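Local coordinates for ABC transporter substrate-binding protein (Vibrio cholerae, PDB 3LKV), which probably serves as the periplasmic substrate-binding component of an ABC transporter, and holds phenylalanine in its ligand pocket, at residues 188-191 with 192-196. Residues are numbered along the deposited sequence; the frame is centred on the assembly and turned at random.
Sequences QAIA and EKSDV. With ZN (zinc ion), chain E.
I190 O takes two bonds from the loop that follows helix 183-191. S194 OG donates to I190 O at 2.8 Å; K193 N reaches I190 O only weakly, at 3.1 Å. The hydroxyl stands above the carbonyl plane, 41° out of it. A chi1 of -57° puts OG on the side of its own amide, facing away from its own C=O, which turns it back toward I190 O. S194 CB packs over the same oxygen, and the aliphatic part of K193 passes alongside, its CD 3.9 Å from A189 O.

One residue on, S194 N donates to A191 O at 3.3 Å, closing a type I beta turn from A191 to S194. A191 O also binds the zinc ion at 2.3 Å. S194 O is the second main-chain ligand, 2.1 Å from the zinc ion. The turn therefore brings A191 O and S194 O within 3.2 Å of each other, a closeness of two oxygens that their shared cation explains; its charge would probably also polarise both carbonyls. T221 OG1 and two waters join them as ligands. One of these waters, 2.5 Å from the zinc, donates to E192 O and to E192 OE1; the chain of E192, bent at chi2 (-63°), curls back and brings OE1 to it, a second-shell contact. Another water accepts from E192 N and donates to Q188 O, standing between two groups that would make an i to i+4 helical bond.

I190 and S194 lean on V173 of strand 171-176, while D195 and V196 pair with strand 142-147. This is the return half of a beta-alpha-beta crossover, in which helix 183-191 links strand 171-176 to the parallel strand 196-199, as in periplasmic binding proteins; its turn carries a zinc site seen in the crystal.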
ATOM      1  N   GLN A 188     -29.865 -21.278  -0.504  1.00 27.72           N
ATOM      2  CA  GLN A 188     -31.301 -21.331  -0.745  1.00 28.88           C
ATOM      3  C   GLN A 188     -31.809 -22.759  -0.762  1.00 28.13           C
ATOM      4  O   GLN A 188     -32.846 -23.040  -0.199  1.00 28.13           O
ATOM      5  CB  GLN A 188     -31.624 -20.673  -2.070  1.00 29.66           C
ATOM      6  CG  GLN A 188     -33.073 -20.590  -2.334  1.00 34.34           C
ATOM      7  CD  GLN A 188     -33.347 -20.192  -3.756  1.00 38.83           C
ATOM      8  OE1 GLN A 188     -32.872 -20.841  -4.698  1.00 44.69           O
ATOM      9  NE2 GLN A 188     -34.097 -19.124  -3.930  1.00 39.85           N
ATOM     10  N   ALA A 189     -31.083 -23.658  -1.412  1.00 26.90           N
ATOM     11  CA  ALA A 189     -31.506 -25.048  -1.458  1.00 26.66           C
ATOM     12  C   ALA A 189     -31.652 -25.673  -0.067  1.00 26.55           C
ATOM     13  O   ALA A 189     -32.365 -26.674   0.084  1.00 27.50           O
ATOM     14  CB  ALA A 189     -30.533 -25.903  -2.314  1.00 25.42           C
ATOM     15  N   ILE A 190     -30.973 -25.149   0.942  1.00 25.66           N
ATOM     16  CA  ILE A 190     -30.971 -25.836   2.243  1.00 25.86           C
ATOM     17  C   ILE A 190     -31.520 -25.053   3.431  1.00 24.75           C
ATOM     18  O   ILE A 190     -31.695 -25.637   4.512  1.00 23.28           O
ATOM     19  CB  ILE A 190     -29.531 -26.336   2.627  1.00 26.50           C
ATOM     20  CG1 ILE A 190     -28.559 -25.158   2.864  1.00 28.49           C
ATOM     21  CG2 ILE A 190     -29.014 -27.266   1.566  1.00 27.88           C
ATOM     22  CD1 ILE A 190     -27.214 -25.585   3.566  1.00 32.05           C
ATOM     23  N   ALA A 191     -31.755 -23.758   3.249  1.00 23.94           N
ATOM     24  CA  ALA A 191     -32.008 -22.894   4.388  1.00 25.20           C
ATOM     25  C   ALA A 191     -33.322 -23.282   5.099  1.00 25.59           C
ATOM     26  O   ALA A 191     -33.380 -23.210   6.301  1.00 25.65           O
ATOM     27  CB  ALA A 191     -32.027 -21.426   3.979  1.00 24.54           C
ATOM     28  N   GLU A 192     -34.323 -23.758   4.376  1.00 25.51           N
ATOM     29  CA  GLU A 192     -35.610 -24.102   4.994  1.00 27.53           C
ATOM     30  C   GLU A 192     -35.586 -25.466   5.704  1.00 28.91           C
ATOM     31  O   GLU A 192     -36.407 -25.719   6.590  1.00 30.31           O
ATOM     32  CB  GLU A 192     -36.758 -24.017   3.962  1.00 26.26           C
ATOM     33  CG  GLU A 192     -37.028 -22.536   3.405  1.00 25.09           C
ATOM     34  CD  GLU A 192     -37.478 -21.524   4.474  1.00 24.66           C
ATOM     35  OE1 GLU A 192     -37.402 -21.785   5.717  1.00 24.05           O
ATOM     36  OE2 GLU A 192     -37.936 -20.433   4.080  1.00 26.33           O
ATOM     37  N   LYS A 193     -34.647 -26.332   5.334  1.00 29.01           N
ATOM     38  CA  LYS A 193     -34.440 -27.596   6.065  1.00 29.36           C
ATOM     39  C   LYS A 193     -33.443 -27.424   7.221  1.00 28.43           C
ATOM     40  O   LYS A 193     -33.133 -28.387   7.901  1.00 28.41           O
ATOM     41  CB  LYS A 193     -33.885 -28.697   5.129  1.00 31.02           C
ATOM     42  CG  LYS A 193     -34.732 -29.065   3.864  1.00 33.65           C
ATOM     43  CD  LYS A 193     -33.801 -29.238   2.637  1.00 37.54           C
ATOM     44  CE  LYS A 193     -34.242 -30.337   1.661  1.00 40.65           C
ATOM     45  NZ  LYS A 193     -35.483 -30.052   0.892  1.00 40.63           N
ATOM     46  N   SER A 194     -32.956 -26.214   7.480  1.00 27.36           N
ATOM     47  CA  SER A 194     -31.942 -26.036   8.503  1.00 27.46           C
ATOM     48  C   SER A 194     -32.426 -25.129   9.586  1.00 27.31           C
ATOM     49  O   SER A 194     -33.098 -24.182   9.306  1.00 28.45           O
ATOM     50  CB  SER A 194     -30.691 -25.445   7.876  1.00 27.14           C
ATOM     51  OG  SER A 194     -30.251 -26.277   6.830  1.00 27.24           O
ATOM     52  N   ASP A 195     -32.086 -25.393  10.830  1.00 27.66           N
ATOM     53  CA  ASP A 195     -32.403 -24.424  11.883  1.00 28.62           C
ATOM     54  C   ASP A 195     -31.381 -23.333  11.922  1.00 27.44           C
ATOM     55  O   ASP A 195     -31.665 -22.262  12.420  1.00 28.40           O
ATOM     56  CB  ASP A 195     -32.528 -25.098  13.255  1.00 29.66           C
ATOM     57  CG  ASP A 195     -33.667 -26.132  13.292  1.00 32.24           C
ATOM     58  OD1 ASP A 195     -34.789 -25.730  12.984  1.00 36.45           O
ATOM     59  OD2 ASP A 195     -33.435 -27.332  13.591  1.00 36.00           O
ATOM     60  N   VAL A 196     -30.185 -23.587  11.391  1.00 26.36           N
ATOM     61  CA  VAL A 196     -29.120 -22.577  11.368  1.00 25.13           C
ATOM     62  C   VAL A 196     -28.144 -22.976  10.292  1.00 25.06           C
ATOM     63  O   VAL A 196     -27.992 -24.159  10.027  1.00 25.67           O
ATOM     64  CB  VAL A 196     -28.416 -22.469  12.736  1.00 25.18           C
ATOM     65  CG1 VAL A 196     -27.863 -23.843  13.202  1.00 26.20           C
ATOM     66  CG2 VAL A 196     -27.337 -21.393  12.723  1.00 24.07           C
TER
HETATM   67 ZN    ZN E 403     -34.304 -22.676   8.352  0.50 64.70          ZN
HETATM   68  O   HOH W   1     -34.356 -25.040   1.909  1.00 29.84           O
HETATM   69  O   HOH W   2     -36.673 -23.394   8.429  1.00 30.86           O
HETATM   70  O   HOH W   3     -34.729 -21.620  10.367  1.00 39.63           O